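Local coordinates for AbyA5 (Verrucosispora maris, PDB 4YWF), which catalyses elimination of acetate during spirotetronate biosynthesis, as an esterase-like lyase of the AB hydrolase superfamily, at residues 147-151 with 216-220; 150-156 with 176-182. The protein carries 4 engineered substitutions. All coordinates share one frame; numbering follows the deposited sequence.

Contact 1: residues 147-151 with 216-220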
loop_
_atom_site.group_PDB
_atom_site.type_symbol
_atom_site.label_atom_id
_atom_site.label_comp_id
_atom_site.label_asym_id
_atom_site.label_seq_id
_atom_site.Cartn_x
_atom_site.Cartn_y
_atom_site.Cartn_z
HETATM N N MSE A 147 3.283 -7.223 1.238
HETATM C CA MSE A 147 3.387 -5.757 1.237
HETATM C C MSE A 147 2.396 -5.124 0.375
HETATM O O MSE A 147 2.325 -5.456 -0.834
HETATM C CB MSE A 147 4.764 -5.354 0.785
HETATM C CG MSE A 147 4.952 -3.851 1.009
HETATM SE SE MSE A 147 6.861 -3.410 1.238
HETATM C CE MSE A 147 6.762 -1.477 1.687
ATOM N N THR A 148 1.688 -4.146 0.941
ATOM C CA THR A 148 0.739 -3.311 0.225
ATOM C C THR A 148 0.729 -1.868 0.723
ATOM O O THR A 148 1.002 -1.588 1.864
ATOM C CB THR A 148 -0.721 -3.830 0.393
ATOM O OG1 THR A 148 -1.078 -3.873 1.790
ATOM C CG2 THR A 148 -0.885 -5.207 -0.196
ATOM N N GLY A 149 0.432 -0.946 -0.175
ATOM C CA GLY A 149 0.261 0.442 0.158
ATOM C C GLY A 149 -1.230 0.812 0.282
ATOM O O GLY A 149 -2.101 -0.046 0.378
ATOM N N GLY A 150 -1.464 2.119 0.345
ATOM C CA GLY A 150 -2.760 2.711 0.407
ATOM C C GLY A 150 -3.374 2.955 -0.951
ATOM O O GLY A 150 -3.056 2.274 -1.936
ATOM N N ILE A 151 -4.326 3.868 -0.981
ATOM C CA ILE A 151 -5.286 3.922 -2.081
ATOM C C ILE A 151 -4.695 4.604 -3.340
ATOM O O ILE A 151 -5.384 4.617 -4.403
ATOM C CB ILE A 151 -6.608 4.603 -1.655
ATOM C CG1 ILE A 151 -6.291 5.930 -0.952
ATOM C CG2 ILE A 151 -7.469 3.683 -0.767
ATOM C CD1 ILE A 151 -7.371 6.979 -0.998
ATOM N N LEU A 216 0.459 -0.793 4.558
ATOM C CA LEU A 216 0.464 0.664 4.827
ATOM C C LEU A 216 -0.887 1.377 4.520
ATOM O O LEU A 216 -1.645 0.945 3.670
ATOM C CB LEU A 216 1.563 1.345 3.996
ATOM C CG LEU A 216 3.019 0.958 4.258
ATOM C CD1 LEU A 216 3.273 -0.480 3.941
ATOM C CD2 LEU A 216 3.963 1.773 3.362
ATOM N N SER A 217 -1.179 2.445 5.243
ATOM C CA SER A 217 -2.366 3.210 5.021
ATOM C C SER A 217 -3.643 2.351 5.025
ATOM O O SER A 217 -3.798 1.423 5.854
ATOM C CB SER A 217 -2.100 3.962 3.698
ATOM O OG SER A 217 -3.107 4.861 3.345
ATOM N N PHE A 218 -4.562 2.583 4.086
ATOM C CA PHE A 218 -5.846 1.886 4.082
ATOM C C PHE A 218 -5.752 0.370 4.095
ATOM O O PHE A 218 -6.636 -0.273 4.621
ATOM C CB PHE A 218 -6.689 2.288 2.854
ATOM C CG PHE A 218 -7.282 3.646 2.989
ATOM C CD1 PHE A 218 -6.493 4.769 2.837
ATOM C CD2 PHE A 218 -8.613 3.782 3.363
ATOM C CE1 PHE A 218 -7.022 6.028 3.035
ATOM C CE2 PHE A 218 -9.149 5.020 3.573
ATOM C CZ PHE A 218 -8.359 6.152 3.386
ATOM N N SER A 219 -4.675 -0.202 3.550
ATOM C CA SER A 219 -4.566 -1.636 3.511
ATOM C C SER A 219 -4.351 -2.142 4.945
ATOM O O SER A 219 -4.579 -3.284 5.221
ATOM C CB SER A 219 -3.458 -2.134 2.560
ATOM O OG SER A 219 -2.130 -1.939 3.066
ATOM N N GLY A 220 -3.865 -1.294 5.825
ATOM C CA GLY A 220 -3.724 -1.661 7.182
ATOM C C GLY A 220 -5.059 -1.921 7.871
ATOM O O GLY A 220 -5.175 -2.821 8.710
HETATM O O HOH W 1 -3.424 6.013 0.857
#

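Contact 2: residues 150-156 with 176-182. Engineered in segment 176-182: Met-177 (natural residue Leu).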
loop_
_atom_site.group_PDB
_atom_site.type_symbol
_atom_site.label_atom_id
_atom_site.label_comp_id
_atom_site.label_asym_id
_atom_site.label_seq_id
_atom_site.Cartn_x
_atom_site.Cartn_y
_atom_site.Cartn_z
ATOM N N GLY A 150 -1.464 2.119 0.345
ATOM C CA GLY A 150 -2.760 2.711 0.407
ATOM C C GLY A 150 -3.374 2.955 -0.951
ATOM O O GLY A 150 -3.056 2.274 -1.936
ATOM N N ILE A 151 -4.326 3.868 -0.981
ATOM C CA ILE A 151 -5.286 3.922 -2.081
ATOM C C ILE A 151 -4.695 4.604 -3.340
ATOM O O ILE A 151 -5.384 4.617 -4.403
ATOM C CB ILE A 151 -6.608 4.603 -1.655
ATOM C CG1 ILE A 151 -6.291 5.930 -0.952
ATOM C CG2 ILE A 151 -7.469 3.683 -0.767
ATOM C CD1 ILE A 151 -7.371 6.979 -0.998
ATOM N N VAL A 152 -3.520 5.230 -3.226
ATOM C CA VAL A 152 -2.855 5.800 -4.397
ATOM C C VAL A 152 -1.534 5.087 -4.757
ATOM O O VAL A 152 -0.941 5.395 -5.779
ATOM C CB VAL A 152 -2.655 7.349 -4.333
ATOM C CG1 VAL A 152 -4.008 8.074 -4.332
ATOM C CG2 VAL A 152 -1.781 7.774 -3.157
ATOM N N SER A 153 -1.108 4.124 -3.943
ATOM C CA SER A 153 0.218 3.447 -4.064
ATOM C C SER A 153 0.138 2.182 -4.933
ATOM O O SER A 153 -0.454 1.194 -4.532
ATOM C CB SER A 153 0.758 3.044 -2.689
ATOM O OG SER A 153 1.015 4.192 -1.857
ATOM N N ILE A 154 0.752 2.216 -6.104
ATOM C CA ILE A 154 0.904 1.024 -6.928
ATOM C C ILE A 154 2.112 0.212 -6.505
ATOM O O ILE A 154 2.998 0.708 -5.858
ATOM C CB ILE A 154 0.994 1.334 -8.447
ATOM C CG1 ILE A 154 2.265 2.132 -8.757
ATOM C CG2 ILE A 154 -0.314 1.927 -8.924
ATOM C CD1 ILE A 154 2.629 2.116 -10.238
ATOM N N LYS A 155 2.127 -1.042 -6.912
ATOM C CA LYS A 155 3.021 -2.051 -6.324
ATOM C C LYS A 155 4.464 -1.858 -6.830
ATOM O O LYS A 155 5.461 -2.266 -6.183
ATOM C CB LYS A 155 2.492 -3.462 -6.689
ATOM C CG LYS A 155 2.313 -3.727 -8.194
ATOM C CD LYS A 155 1.610 -5.063 -8.521
ATOM C CE LYS A 155 1.576 -5.318 -10.031
ATOM N NZ LYS A 155 1.019 -4.203 -10.854
ATOM N N GLU A 156 4.583 -1.178 -7.961
ATOM C CA GLU A 156 5.858 -0.840 -8.511
ATOM C C GLU A 156 6.582 0.192 -7.652
ATOM O O GLU A 156 7.786 0.349 -7.784
ATOM C CB GLU A 156 5.711 -0.344 -9.971
ATOM C CG GLU A 156 5.399 -1.504 -10.963
ATOM C CD GLU A 156 3.924 -1.871 -11.000
ATOM O OE1 GLU A 156 3.054 -1.068 -10.507
ATOM O OE2 GLU A 156 3.620 -2.970 -11.484
ATOM N N GLU A 176 -1.044 -4.468 -4.557
ATOM C CA GLU A 176 -1.679 -3.157 -4.495
ATOM C C GLU A 176 -3.172 -3.373 -4.209
ATOM O O GLU A 176 -3.686 -4.480 -4.364
ATOM C CB GLU A 176 -1.484 -2.372 -5.820
ATOM C CG GLU A 176 -1.868 -3.237 -7.033
ATOM C CD GLU A 176 -1.124 -2.837 -8.302
ATOM O OE1 GLU A 176 -0.486 -1.792 -8.251
ATOM O OE2 GLU A 176 -1.213 -3.564 -9.338
HETATM N N MSE A 177 -3.848 -2.334 -3.742
HETATM C CA MSE A 177 -5.274 -2.455 -3.330
HETATM C C MSE A 177 -6.243 -2.689 -4.467
HETATM O O MSE A 177 -5.862 -2.476 -5.618
HETATM C CB MSE A 177 -5.684 -1.175 -2.558
HETATM C CG MSE A 177 -5.117 -1.271 -1.146
HETATM SE SE MSE A 177 -5.650 0.238 0.018
HETATM C CE MSE A 177 -7.593 -0.201 0.116
ATOM N N PRO A 178 -7.509 -3.123 -4.172
ATOM C CA PRO A 178 -8.544 -3.242 -5.208
ATOM C C PRO A 178 -8.732 -1.926 -5.872
ATOM O O PRO A 178 -8.900 -0.907 -5.184
ATOM C CB PRO A 178 -9.804 -3.634 -4.402
ATOM C CG PRO A 178 -9.276 -4.368 -3.222
ATOM C CD PRO A 178 -7.980 -3.712 -2.884
ATOM N N GLY A 179 -8.624 -1.916 -7.199
ATOM C CA GLY A 179 -8.827 -0.745 -7.949
ATOM C C GLY A 179 -7.583 0.047 -8.233
ATOM O O GLY A 179 -7.649 0.994 -9.013
ATOM N N VAL A 180 -6.456 -0.278 -7.566
ATOM C CA VAL A 180 -5.241 0.449 -7.690
ATOM C C VAL A 180 -4.382 -0.302 -8.707
ATOM O O VAL A 180 -4.319 -1.536 -8.669
ATOM C CB VAL A 180 -4.523 0.546 -6.321
ATOM C CG1 VAL A 180 -3.172 1.173 -6.424
ATOM C CG2 VAL A 180 -5.369 1.314 -5.306
ATOM N N GLY A 181 -3.751 0.457 -9.636
ATOM C CA GLY A 181 -2.825 -0.101 -10.583
ATOM C C GLY A 181 -3.503 -1.145 -11.448
ATOM O O GLY A 181 -4.537 -0.862 -12.091
ATOM N N GLU A 182 -2.984 -2.384 -11.395
ATOM C CA GLU A 182 -3.484 -3.436 -12.192
ATOM C C GLU A 182 -4.485 -4.303 -11.419
ATOM O O GLU A 182 -4.979 -5.304 -11.976
ATOM C CB GLU A 182 -2.347 -4.337 -12.690
ATOM C CG GLU A 182 -1.208 -3.648 -13.409
ATOM C CD GLU A 182 -0.236 -4.685 -13.916
ATOM O OE1 GLU A 182 0.641 -5.176 -13.123
ATOM O OE2 GLU A 182 -0.356 -5.030 -15.131
HETATM O O HOH W 2 -2.115 -0.131 -2.916
HETATM O O HOH W 3 0.229 -1.325 -10.966
#

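Contact 1: residues 147-151 with 216-220
Thr-148 and Ser-219 each carry the hydroxyl between backbone N and carbonyl carbon (chi1 58° and 74°), so that Thr-148 OG1 and Ser-219 OG face each other in a short hydrogen bond of 2.5 Å. Next to it, Leu-216 N donates to Thr-148 O at 2.9 Å. Ser-217 occupies a tight turn with positive phi between strand 207-215 and helix 218-226, the geometry of the nucleophile elbow of alpha/beta hydrolases. A side chain on Gly-150 would run into Ser-217 OG; as it is, Gly-150 CA packs on Ser-217 CB at 3.6 Å. Water 1 lies 2.8 Å from Ser-217 OG and accepts from Ile-151 N at 3.0 Å. That N-H lies where this fold usually supplies one to the oxyanion hole, and may serve so here. Ile-151 CG2 sits over one face of the Phe-218 ring, 4.2 Å from its centroid, in a CH-pi contact. With an alanine in place of Ile-151, the Phe-218 face would probably lose its CH-pi partner and the ring would be less firmly held. Helix 258-268 packs on Ile-151, Phe-246 meets the Phe-218 ring edge-to-face, and the parallel neighbours 143-148 and 207-215 bring the two turns together at their C-terminal ends.

Contact 2: residues 150-156 with 176-182
Lys-155 and Glu-176 slant across each other: CG and CD of the lysine pass over the carboxylate, and its backbone N and NZ reach OE1 and OE2 from that same face. Lys-155 N donates to Glu-176 OE1 at 3.0 Å, 44° out of the carboxylate plane, and Lys-155 NZ reaches Glu-176 OE2 at 2.8 Å. Glu-182 N binds the same OE2 from the opposite face, also at 3.0 Å, so three N-H groups fix the rotation of the carboxylate. A bend at the last torsion of Lys-155 (chi4 -52°) turns NZ toward two further acids. Glu-182 crosses the lysine at about a right angle and brings OE1 to 2.5 Å from Lys-155 NZ, a very short salt bridge, while Glu-156 OE2 takes NZ on its syn side at 2.9 Å.

Farther along, the branches of Val-180 divide between two backbone carbonyls, CG1 lying 3.3 Å from Ser-153 O and CG2 turning to Ile-151 O. The engineered Met-177 lays its selenium against Gly-150, SE to C 3.7 Å. Water 2 joins Met-177 N to the carbonyls of Gly-150 and Ser-153. A type II turn from Met-177 to Val-180 shapes this side, and any CB on Gly-181 would strike Glu-176 OE1.

Three carboxylates around one buried ammonium leave an excess of negative charge, which is likely to keep Lys-155 protonated and could raise the pKa of an acid. Water 3 donates to both Glu-156 OE1 and Glu-176 OE1, which probably eases the repulsion between them, and Trp-132 NE1 gives Glu-156 OE2 a second donor.

In the fold
Contacts 1 and 2 start from the same piece of chain: Gly-150 and Ile-151 belong to both, and the centres are about 8 Å apart. The engineered Met-177 bridges them, its SE 3.6 Å from Gly-149 O and 3.7 Å from Phe-218 CB, so the loop after strand 171-174 packs against the turn that holds Ser-217. Contact 1 contains a turn like the nucleophile elbow of alpha/beta hydrolases, so Ser-217 is probably the nucleophile. At the far end of contact 2, Lys-155 NZ is 17.3 Å from Ser-217 OG, too far to act on a group bound there directly. The salt-bridge network around it instead joins the two loops that follow neighbouring strands 143-148 and 171-174.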